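PDB 6FJY: CsuC from Acinetobacter baumannii, which probably acts as the periplasmic chaperone of the archaic chaperone-usher Csu pilus, holding the tip adhesin CsuE in a pre-assembly complex by donor-strand complementation. Local coordinates for residues W40-L45 / S199-K204; P147-S152 / K171-S176; L165-Q170 / G195-N200; S219-V224 / I234-M239. All coordinates share one frame; numbering follows the deposited sequence.

Interaction 1: W40-L45 / S199-K204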
# COMPACT_ATOMS: atom_id res chain seq x y z
N TRP A 40 -10.58 3.46 -15.38
CA TRP A 40 -9.41 4.09 -15.97
C TRP A 40 -9.08 3.39 -17.28
O TRP A 40 -8.84 2.18 -17.29
CB TRP A 40 -8.25 4.00 -14.98
CG TRP A 40 -6.94 4.54 -15.43
CD1 TRP A 40 -6.69 5.38 -16.47
CD2 TRP A 40 -5.66 4.26 -14.83
NE1 TRP A 40 -5.34 5.64 -16.56
CE2 TRP A 40 -4.69 4.96 -15.56
CE3 TRP A 40 -5.26 3.48 -13.74
CZ2 TRP A 40 -3.34 4.91 -15.25
CZ3 TRP A 40 -3.91 3.41 -13.44
CH2 TRP A 40 -2.96 4.14 -14.19
N ASN A 41 -9.06 4.15 -18.37
CA ASN A 41 -8.73 3.61 -19.68
C ASN A 41 -7.81 4.59 -20.37
O ASN A 41 -7.67 5.74 -19.95
CB ASN A 41 -9.97 3.33 -20.54
CG ASN A 41 -10.75 4.59 -20.89
OD1 ASN A 41 -10.41 5.31 -21.83
ND2 ASN A 41 -11.82 4.85 -20.14
N GLN A 42 -7.12 4.11 -21.40
CA GLN A 42 -6.31 5.01 -22.20
C GLN A 42 -6.78 5.02 -23.65
O GLN A 42 -6.00 4.86 -24.59
CB GLN A 42 -4.83 4.63 -22.09
CG GLN A 42 -4.22 4.91 -20.71
CD GLN A 42 -2.79 4.41 -20.56
OE1 GLN A 42 -2.37 3.46 -21.22
NE2 GLN A 42 -2.03 5.05 -19.69
N ASP A 43 -8.07 5.30 -23.83
CA ASP A 43 -8.67 5.42 -25.15
C ASP A 43 -8.47 6.85 -25.64
O ASP A 43 -8.55 7.80 -24.86
CB ASP A 43 -10.15 5.06 -25.10
CG ASP A 43 -10.39 3.58 -24.83
OD1 ASP A 43 -9.52 2.76 -25.19
OD2 ASP A 43 -11.44 3.24 -24.24
N GLY A 44 -8.23 6.99 -26.93
CA GLY A 44 -7.85 8.28 -27.48
C GLY A 44 -6.42 8.65 -27.17
O GLY A 44 -6.06 9.84 -27.24
N LEU A 45 -5.58 7.66 -26.86
CA LEU A 45 -4.16 7.83 -26.57
C LEU A 45 -3.91 8.73 -25.36
O LEU A 45 -2.86 9.36 -25.24
CB LEU A 45 -3.41 8.36 -27.80
CG LEU A 45 -3.00 7.32 -28.85
CD1 LEU A 45 -3.94 6.13 -28.91
CD2 LEU A 45 -2.92 7.98 -30.20
N SER A 199 -2.70 -2.15 -19.97
CA SER A 199 -2.80 -3.37 -20.77
C SER A 199 -3.67 -3.15 -22.01
O SER A 199 -4.73 -2.52 -21.94
CB SER A 199 -3.40 -4.48 -19.93
OG SER A 199 -4.74 -4.15 -19.62
N ASN A 200 -3.21 -3.69 -23.13
CA ASN A 200 -3.96 -3.62 -24.39
C ASN A 200 -4.36 -2.18 -24.71
O ASN A 200 -5.50 -1.88 -25.05
CB ASN A 200 -5.19 -4.54 -24.35
CG ASN A 200 -4.85 -5.95 -23.88
OD1 ASN A 200 -4.31 -6.75 -24.64
ND2 ASN A 200 -5.20 -6.26 -22.64
N SER A 201 -3.39 -1.28 -24.58
CA SER A 201 -3.64 0.15 -24.75
C SER A 201 -2.43 0.80 -25.40
O SER A 201 -1.34 0.24 -25.44
CB SER A 201 -3.93 0.83 -23.40
OG SER A 201 -4.99 0.18 -22.71
N THR A 202 -2.65 2.01 -25.91
CA THR A 202 -1.60 2.84 -26.46
C THR A 202 -1.77 4.25 -25.91
O THR A 202 -2.90 4.74 -25.81
CB THR A 202 -1.63 2.88 -28.01
OG1 THR A 202 -1.45 1.56 -28.54
CG2 THR A 202 -0.54 3.81 -28.57
N VAL A 203 -0.65 4.88 -25.53
CA VAL A 203 -0.66 6.27 -25.06
C VAL A 203 0.47 7.02 -25.74
O VAL A 203 1.42 6.42 -26.26
CB VAL A 203 -0.52 6.39 -23.53
CG1 VAL A 203 -1.88 6.43 -22.90
CG2 VAL A 203 0.32 5.27 -22.98
N LYS A 204 0.36 8.35 -25.72
CA LYS A 204 1.36 9.21 -26.33
C LYS A 204 1.81 10.28 -25.35
O LYS A 204 1.07 10.68 -24.44
CB LYS A 204 0.84 9.86 -27.63
CG LYS A 204 -0.55 10.46 -27.56
CD LYS A 204 -0.95 10.97 -28.95
CE LYS A 204 -2.32 11.62 -28.96
NZ LYS A 204 -2.65 12.13 -30.33
O HOH W 1 -5.61 2.72 -26.16
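Van der Waals packing between 40-45 and 199-204 centres on Val203, whose CG1 lies against the amide end of Gln42, 3.2 Å from its CD. CG2 of the same valine is 3.7 Å from Gln42 OE1. The extended chain of Gln42 carries this group past the valine to polar partners beyond: OE1 accepts from Leu198 N, and NE2 donates to Tyr196 O and Asp47 OD1, which fixes the rotation of the amide. At the other end Leu45 crosses Lys204 at about a right angle, its CB 3.6 Å from Lys204 CG, while its CD1 runs beside Thr202.

Backbone polar contacts are sparse. Lys204 N gives Leu45 O a weak hydrogen bond of 3.4 Å, and Leu45 CA points its hydrogen almost straight (179°) at Thr202 O, 3.4 Å away. Water 1 fills in between: it donates to Gln42 O at 2.7 Å and accepts from Thr202 N at 3.1 Å.

Gln42 to Leu45 form a type II beta turn, overlapped at its start by an Asx turn in which Asn41 OD1 accepts from Asp43 N. A turn at the end of strand 31-41 thus meets strand 201-204, joining the PapD-like N-terminal domain to the second beta domain.

Interaction 2: P147-S152 / K171-S176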
# COMPACT_ATOMS: atom_id res chain seq x y z
N PRO A 147 3.67 -6.79 -19.32
CA PRO A 147 3.61 -5.77 -20.37
C PRO A 147 4.48 -6.15 -21.56
O PRO A 147 5.58 -6.67 -21.40
CB PRO A 147 4.13 -4.50 -19.67
CG PRO A 147 4.99 -5.01 -18.56
CD PRO A 147 4.33 -6.29 -18.10
N VAL A 148 3.97 -5.88 -22.76
CA VAL A 148 4.70 -6.07 -24.02
C VAL A 148 4.65 -4.74 -24.75
O VAL A 148 3.61 -4.38 -25.32
CB VAL A 148 4.10 -7.19 -24.89
CG1 VAL A 148 4.90 -7.32 -26.17
CG2 VAL A 148 4.09 -8.52 -24.15
N LEU A 149 5.76 -4.02 -24.76
CA LEU A 149 5.74 -2.61 -25.12
C LEU A 149 6.43 -2.36 -26.46
O LEU A 149 7.51 -2.90 -26.73
CB LEU A 149 6.39 -1.75 -24.03
CG LEU A 149 5.76 -1.85 -22.64
CD1 LEU A 149 6.39 -0.86 -21.66
CD2 LEU A 149 4.27 -1.63 -22.71
N GLN A 150 5.79 -1.52 -27.27
CA GLN A 150 6.34 -1.05 -28.52
C GLN A 150 6.21 0.47 -28.56
O GLN A 150 5.34 1.05 -27.92
CB GLN A 150 5.61 -1.67 -29.71
CG GLN A 150 6.14 -3.02 -30.11
CD GLN A 150 5.23 -3.74 -31.07
OE1 GLN A 150 4.42 -3.11 -31.76
NE2 GLN A 150 5.32 -5.06 -31.09
N TRP A 151 7.12 1.10 -29.29
CA TRP A 151 7.13 2.54 -29.43
C TRP A 151 7.17 2.92 -30.91
O TRP A 151 7.44 2.09 -31.79
CB TRP A 151 8.31 3.18 -28.69
CG TRP A 151 9.65 2.93 -29.30
CD1 TRP A 151 10.45 1.85 -29.11
CD2 TRP A 151 10.36 3.79 -30.19
NE1 TRP A 151 11.61 1.98 -29.81
CE2 TRP A 151 11.58 3.16 -30.50
CE3 TRP A 151 10.09 5.03 -30.76
CZ2 TRP A 151 12.52 3.73 -31.36
CZ3 TRP A 151 11.02 5.60 -31.62
CH2 TRP A 151 12.22 4.94 -31.90
N SER A 152 6.88 4.19 -31.16
CA SER A 152 6.91 4.84 -32.46
C SER A 152 6.78 6.33 -32.21
O SER A 152 6.13 6.75 -31.24
CB SER A 152 5.80 4.35 -33.40
OG SER A 152 4.55 4.90 -33.05
N LYS A 171 -1.07 -7.08 -18.80
CA LYS A 171 -0.80 -6.34 -17.57
C LYS A 171 -0.16 -5.00 -17.90
O LYS A 171 0.45 -4.83 -18.96
CB LYS A 171 0.11 -7.10 -16.60
CG LYS A 171 -0.54 -8.30 -15.93
CD LYS A 171 0.31 -8.81 -14.78
CE LYS A 171 0.07 -7.98 -13.51
NZ LYS A 171 0.73 -6.66 -13.57
N PHE A 172 -0.36 -4.04 -17.01
CA PHE A 172 0.15 -2.68 -17.18
C PHE A 172 1.66 -2.62 -16.97
O PHE A 172 2.28 -3.48 -16.33
CB PHE A 172 -0.52 -1.71 -16.20
CG PHE A 172 -0.14 -1.93 -14.76
CD1 PHE A 172 -0.76 -2.92 -14.00
CD2 PHE A 172 0.86 -1.17 -14.17
CE1 PHE A 172 -0.41 -3.13 -12.67
CE2 PHE A 172 1.22 -1.37 -12.83
CZ PHE A 172 0.59 -2.36 -12.08
N ALA A 173 2.25 -1.55 -17.50
CA ALA A 173 3.63 -1.18 -17.25
C ALA A 173 3.64 0.18 -16.57
O ALA A 173 2.92 1.09 -16.99
CB ALA A 173 4.44 -1.12 -18.55
N ARG A 174 4.41 0.30 -15.48
CA ARG A 174 4.66 1.58 -14.83
C ARG A 174 6.12 1.92 -15.11
O ARG A 174 7.04 1.37 -14.50
CB ARG A 174 4.35 1.53 -13.33
CG ARG A 174 4.45 2.90 -12.64
CD ARG A 174 3.99 2.94 -11.17
NE ARG A 174 4.14 1.67 -10.49
CZ ARG A 174 3.14 0.94 -10.01
NH1 ARG A 174 1.89 1.36 -10.12
NH2 ARG A 174 3.39 -0.23 -9.43
N LEU A 175 6.33 2.81 -16.08
CA LEU A 175 7.66 3.15 -16.56
C LEU A 175 8.16 4.41 -15.86
O LEU A 175 7.40 5.36 -15.65
CB LEU A 175 7.64 3.37 -18.07
CG LEU A 175 7.16 2.21 -18.93
CD1 LEU A 175 7.19 2.64 -20.38
CD2 LEU A 175 8.00 0.96 -18.71
N SER A 176 9.44 4.40 -15.51
CA SER A 176 10.06 5.50 -14.77
C SER A 176 11.09 6.22 -15.63
O SER A 176 10.91 7.40 -15.96
CB SER A 176 10.66 5.01 -13.45
OG SER A 176 11.61 3.97 -13.67
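The two backbones come nearest at Pro147 and Lys171, whose CA atoms are 5.3 Å apart, and no hydrogen bond joins the segments; the main chain takes part through Pro147 CA, 3.6 Å from Lys171 O in a bent CA-H...O contact (122° at the hydrogen). From there the chains diverge, and side chains bridge the gap.

Ala173 CB sits at the middle of the apolar contact. Pro147 CB touches it at 3.6 Å and Leu149 CD1 at 3.7 Å, so one methyl group serves two residues of 147-152. The proline ring also reaches the peptide preceding Ala173, with CG 3.8 Å from Phe172 O. Farther along, Leu149 and Leu175 meet tip to tip: Leu149 CD1 is 3.8 Å from Leu175 CD1 and equally far from Leu175 CD2, and thus rests against both branches of its partner. Each leucine has CG beside its backbone N (chi1 -58° in both), and this turns the two isobutyl ends into the same space.

Phe172 and Arg174 point away from 147-152, where Phe172 stacks on Phe121 and Arg174 NH1 bonds to Tyr196 OH. Most of the touching residues are buried, between strand 149-154 of the five-strand sheet and the short strand 173-175, which pairs with 195-197. Asn167 from strand 162-167 and Ile234 and Ile236 from strand 232-238 extend the packing around Pro147 and Leu149.

Interaction 3: L165-Q170 / G195-N200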
# COMPACT_ATOMS: atom_id res chain seq x y z
N LEU A 165 3.57 4.86 -27.06
CA LEU A 165 3.89 3.59 -26.42
C LEU A 165 2.67 2.68 -26.47
O LEU A 165 1.57 3.09 -26.10
CB LEU A 165 4.34 3.80 -24.97
CG LEU A 165 5.84 3.83 -24.68
CD1 LEU A 165 6.61 4.36 -25.85
CD2 LEU A 165 6.11 4.67 -23.43
N LYS A 166 2.87 1.45 -26.94
CA LYS A 166 1.78 0.49 -27.03
C LYS A 166 2.08 -0.70 -26.14
O LYS A 166 3.23 -1.16 -26.06
CB LYS A 166 1.56 0.02 -28.48
CG LYS A 166 0.46 -1.02 -28.60
CD LYS A 166 0.27 -1.52 -30.02
CE LYS A 166 -0.30 -0.47 -30.95
NZ LYS A 166 -0.28 -0.97 -32.35
N ASN A 167 1.07 -1.16 -25.43
CA ASN A 167 1.16 -2.35 -24.60
C ASN A 167 0.25 -3.42 -25.21
O ASN A 167 -0.97 -3.24 -25.28
CB ASN A 167 0.74 -2.04 -23.17
CG ASN A 167 1.15 -3.11 -22.20
OD1 ASN A 167 1.46 -4.23 -22.60
ND2 ASN A 167 1.13 -2.78 -20.91
N ASN A 168 0.86 -4.52 -25.65
CA ASN A 168 0.13 -5.67 -26.18
C ASN A 168 -0.05 -6.78 -25.15
O ASN A 168 -0.61 -7.83 -25.48
CB ASN A 168 0.84 -6.21 -27.42
CG ASN A 168 0.95 -5.16 -28.49
OD1 ASN A 168 -0.06 -4.57 -28.90
ND2 ASN A 168 2.17 -4.89 -28.95
N GLY A 169 0.48 -6.60 -23.94
CA GLY A 169 0.30 -7.55 -22.88
C GLY A 169 -0.99 -7.33 -22.09
O GLY A 169 -1.66 -6.31 -22.23
N GLN A 170 -1.31 -8.31 -21.25
CA GLN A 170 -2.50 -8.28 -20.42
C GLN A 170 -2.28 -7.58 -19.08
O GLN A 170 -3.22 -7.52 -18.27
CB GLN A 170 -3.00 -9.71 -20.17
CG GLN A 170 -3.32 -10.53 -21.43
CD GLN A 170 -4.68 -10.22 -22.05
OE1 GLN A 170 -5.35 -9.25 -21.68
NE2 GLN A 170 -5.11 -11.07 -22.97
N GLY A 195 5.29 6.90 -15.94
CA GLY A 195 4.32 6.83 -17.01
C GLY A 195 3.63 5.48 -17.03
O GLY A 195 4.29 4.44 -16.97
N TYR A 196 2.31 5.49 -17.17
CA TYR A 196 1.51 4.28 -17.19
C TYR A 196 1.18 3.94 -18.64
O TYR A 196 0.75 4.81 -19.40
CB TYR A 196 0.22 4.44 -16.40
CG TYR A 196 0.33 4.17 -14.92
CD1 TYR A 196 0.26 2.87 -14.41
CD2 TYR A 196 0.50 5.23 -14.03
CE1 TYR A 196 0.39 2.64 -13.04
CE2 TYR A 196 0.62 5.01 -12.67
CZ TYR A 196 0.56 3.72 -12.17
OH TYR A 196 0.67 3.52 -10.82
N VAL A 197 1.44 2.69 -19.03
CA VAL A 197 0.92 2.14 -20.27
C VAL A 197 0.03 0.96 -19.88
O VAL A 197 0.52 -0.12 -19.55
CB VAL A 197 2.03 1.71 -21.24
CG1 VAL A 197 1.44 1.37 -22.59
CG2 VAL A 197 3.04 2.83 -21.37
N LEU A 198 -1.28 1.18 -19.91
CA LEU A 198 -2.22 0.16 -19.48
C LEU A 198 -2.22 -1.01 -20.47
O LEU A 198 -1.83 -0.89 -21.63
CB LEU A 198 -3.62 0.76 -19.35
CG LEU A 198 -3.83 1.78 -18.22
CD1 LEU A 198 -5.24 2.31 -18.27
CD2 LEU A 198 -3.56 1.16 -16.83
N SER A 199 -2.70 -2.15 -19.97
CA SER A 199 -2.80 -3.37 -20.77
C SER A 199 -3.67 -3.15 -22.01
O SER A 199 -4.73 -2.52 -21.94
CB SER A 199 -3.40 -4.48 -19.93
OG SER A 199 -4.74 -4.15 -19.62
N ASN A 200 -3.21 -3.69 -23.13
CA ASN A 200 -3.96 -3.62 -24.39
C ASN A 200 -4.36 -2.18 -24.71
O ASN A 200 -5.50 -1.88 -25.05
CB ASN A 200 -5.19 -4.54 -24.35
CG ASN A 200 -4.85 -5.95 -23.88
OD1 ASN A 200 -4.31 -6.75 -24.64
ND2 ASN A 200 -5.20 -6.26 -22.64
O HOH W 2 -5.93 -7.34 -19.22
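The side-chain amide of Asn167 is gripped at both ends. Its ND2 donates across to Val197 O at 3.0 Å (164° at the hydrogen), with the acceptor in the amide plane, although the nitrogen stands above the plane of the Val197 carbonyl; ND2 also bonds to Lys171 O. OD1 accepts from Gly169 N at 2.9 Å, closing an Asx turn, and from Val148 N. With CG anti to the backbone N (chi1 -165°), the amide projects into the bend of its own chain, where these four bonds hold its orientation.

A pair of side-chain amides lies near the surface. Asn200 ND2 donates to Gln170 OE1 at 3.1 Å, with the two amide planes steeply inclined and the donor above the carbonyl plane. Water 2 donates to both Gln170 O and Gln170 OE1, and Asn200 N adds a weak bond to Gly169 O.

Apolar contact gathers on Val197: CG1 meets Asn167 CB at 3.5 Å and CG2 meets Leu165 CB at 3.9 Å.

The axes of 165-167 and 195-197, which belong to different sheets, approach to 8.1 Å and are inclined at 46°. Leu149 of strand 149-154 packs on Val197 and Trp151 on Leu165, while strand 201-204 pairs with 162-167.

Interaction 4: S219-V224 / I234-M239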
# COMPACT_ATOMS: atom_id res chain seq x y z
N SER A 219 16.00 0.68 -33.72
CA SER A 219 16.51 0.75 -32.35
C SER A 219 15.40 0.44 -31.36
O SER A 219 14.25 0.23 -31.75
CB SER A 219 17.14 2.12 -32.07
OG SER A 219 16.27 3.18 -32.44
N LYS A 220 15.74 0.41 -30.08
CA LYS A 220 14.76 0.08 -29.06
C LYS A 220 15.06 0.86 -27.79
O LYS A 220 16.22 1.13 -27.46
CB LYS A 220 14.74 -1.43 -28.78
CG LYS A 220 16.08 -2.02 -28.37
CD LYS A 220 15.98 -3.53 -28.17
CE LYS A 220 17.32 -4.14 -27.79
NZ LYS A 220 17.85 -3.59 -26.51
N ILE A 221 14.01 1.22 -27.10
CA ILE A 221 14.11 2.03 -25.89
C ILE A 221 14.38 1.13 -24.70
O ILE A 221 13.96 -0.03 -24.66
CB ILE A 221 12.83 2.87 -25.69
CG1 ILE A 221 12.45 3.61 -26.96
CG2 ILE A 221 13.02 3.87 -24.56
CD1 ILE A 221 11.24 4.50 -26.77
N TYR A 222 15.08 1.68 -23.72
CA TYR A 222 15.33 1.02 -22.44
C TYR A 222 14.53 1.71 -21.34
O TYR A 222 14.48 2.94 -21.28
CB TYR A 222 16.82 1.06 -22.11
CG TYR A 222 17.63 -0.00 -22.82
CD1 TYR A 222 17.11 -1.27 -23.03
CD2 TYR A 222 18.92 0.27 -23.26
CE1 TYR A 222 17.86 -2.25 -23.68
CE2 TYR A 222 19.68 -0.70 -23.91
CZ TYR A 222 19.14 -1.96 -24.11
OH TYR A 222 19.88 -2.92 -24.76
N GLY A 223 13.91 0.92 -20.47
CA GLY A 223 13.05 1.45 -19.44
C GLY A 223 13.07 0.60 -18.19
O GLY A 223 13.59 -0.52 -18.18
N VAL A 224 12.47 1.14 -17.13
CA VAL A 224 12.35 0.47 -15.84
C VAL A 224 10.87 0.39 -15.49
O VAL A 224 10.17 1.40 -15.54
CB VAL A 224 13.13 1.21 -14.73
CG1 VAL A 224 12.85 0.60 -13.36
CG2 VAL A 224 14.62 1.22 -15.02
N ILE A 234 13.06 -3.34 -18.58
CA ILE A 234 12.16 -3.81 -19.62
C ILE A 234 12.61 -3.19 -20.94
O ILE A 234 13.01 -2.02 -20.98
CB ILE A 234 10.70 -3.45 -19.28
CG1 ILE A 234 9.75 -3.93 -20.38
CG2 ILE A 234 10.56 -1.95 -19.02
CD1 ILE A 234 8.29 -3.76 -20.00
N GLU A 235 12.59 -3.99 -22.00
CA GLU A 235 12.98 -3.53 -23.33
C GLU A 235 11.75 -3.32 -24.19
O GLU A 235 10.82 -4.14 -24.18
CB GLU A 235 13.95 -4.50 -24.00
CG GLU A 235 13.52 -5.94 -24.03
CD GLU A 235 14.61 -6.84 -24.60
OE1 GLU A 235 15.80 -6.61 -24.26
OE2 GLU A 235 14.29 -7.75 -25.39
N ILE A 236 11.74 -2.22 -24.93
CA ILE A 236 10.61 -1.83 -25.76
C ILE A 236 11.14 -1.53 -27.15
O ILE A 236 12.02 -0.67 -27.32
CB ILE A 236 9.86 -0.62 -25.17
CG1 ILE A 236 9.21 0.22 -26.27
CG2 ILE A 236 10.77 0.23 -24.30
CD1 ILE A 236 7.99 0.95 -25.80
N THR A 237 10.63 -2.26 -28.14
CA THR A 237 11.11 -2.17 -29.52
C THR A 237 10.22 -1.23 -30.33
O THR A 237 9.09 -0.93 -29.96
CB THR A 237 11.14 -3.57 -30.15
OG1 THR A 237 9.80 -4.07 -30.27
CG2 THR A 237 11.94 -4.51 -29.27
N LYS A 238 10.76 -0.78 -31.46
CA LYS A 238 10.07 0.21 -32.28
C LYS A 238 9.00 -0.44 -33.16
O LYS A 238 9.20 -1.53 -33.70
CB LYS A 238 11.07 0.97 -33.14
CG LYS A 238 10.44 1.92 -34.15
CD LYS A 238 11.46 2.92 -34.69
CE LYS A 238 12.61 2.22 -35.37
NZ LYS A 238 12.18 1.58 -36.65
N MET A 239 7.86 0.24 -33.29
CA MET A 239 6.83 -0.20 -34.21
C MET A 239 7.26 0.10 -35.65
O MET A 239 7.55 1.25 -35.99
CB MET A 239 5.49 0.49 -33.91
CG MET A 239 4.70 -0.10 -32.75
SD MET A 239 3.07 0.64 -32.55
CE MET A 239 3.48 2.10 -31.62
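Ile221 and Ile236 make up the tight part of this contact, with Ile221 CB 3.6 Å from Ile236 CG2. They face each other as an antiparallel hydrogen-bonded pair: Ile221 N donates to Ile236 O at 2.8 Å, and Ile236 N returns a straighter bond to Ile221 O at 3.1 Å (166° at the hydrogen). The next hydrogen-bonded pair, Gly223 with Ile234, repeats the pattern, its shorter bond running from Ile234 N to Gly223 O at 2.9 Å. Because CG2 of Ile234 stands between the backbone N and carbonyl carbon, with CG1 anti to that N (chi1 180°), this methyl is brought to 3.5 Å from Gly223 O, while CG1 carries the rest of the chain away from the glycine. On this face Trp151 covers both Ile221 and Ile236, and Pro147 meets Ile234, so the isoleucines belong to the packed side of the sheet.

The other face carries Lys220, Tyr222, Glu235 and Thr237 and is looser at its side-chain ends, although Lys220 CB lies 3.2 Å from Ile236 O. Lys220 NZ stays 4.3 Å from Glu235 OE1, beyond a salt bridge although the charges are opposite. Glu235 and Thr237 are solvent-exposed.

The axes of 220-224 and 234-238 lie 4.7 Å apart at 158°, so the strands are antiparallel; they belong to the beta hairpin 220-225/232-238. Within this chain the hairpin forms one margin of a five-strand sheet, consistent with the Ig-like beta-sandwich fold, with its isoleucine face turned toward Trp151 and Pro147.

Interactions 2 and 3 are closest, their centres 5 Å apart; strands 173-175 and 195-197 pair between them, and Leu149 CD2 packs 3.5 Å from Asn167 CG. The centre of interaction 1 lies 7 Å from that of interaction 3; they share Ser199 and Asn200 and are joined by the pairing of 201-204 with 162-167. Interaction 4 meets interaction 2 where Trp151 N probably bonds to Thr237 O at 2.9 Å, and reaches interaction 3 through Leu165 CD1 and Ile236 CD1, 3.7 Å apart. Interactions 1 and 4 do not touch; their centres are 18 Å apart, near opposite margins of the same sheet. In interaction 3, Tyr196 OH also hydrogen-bonds to the backbone of the other protein chain.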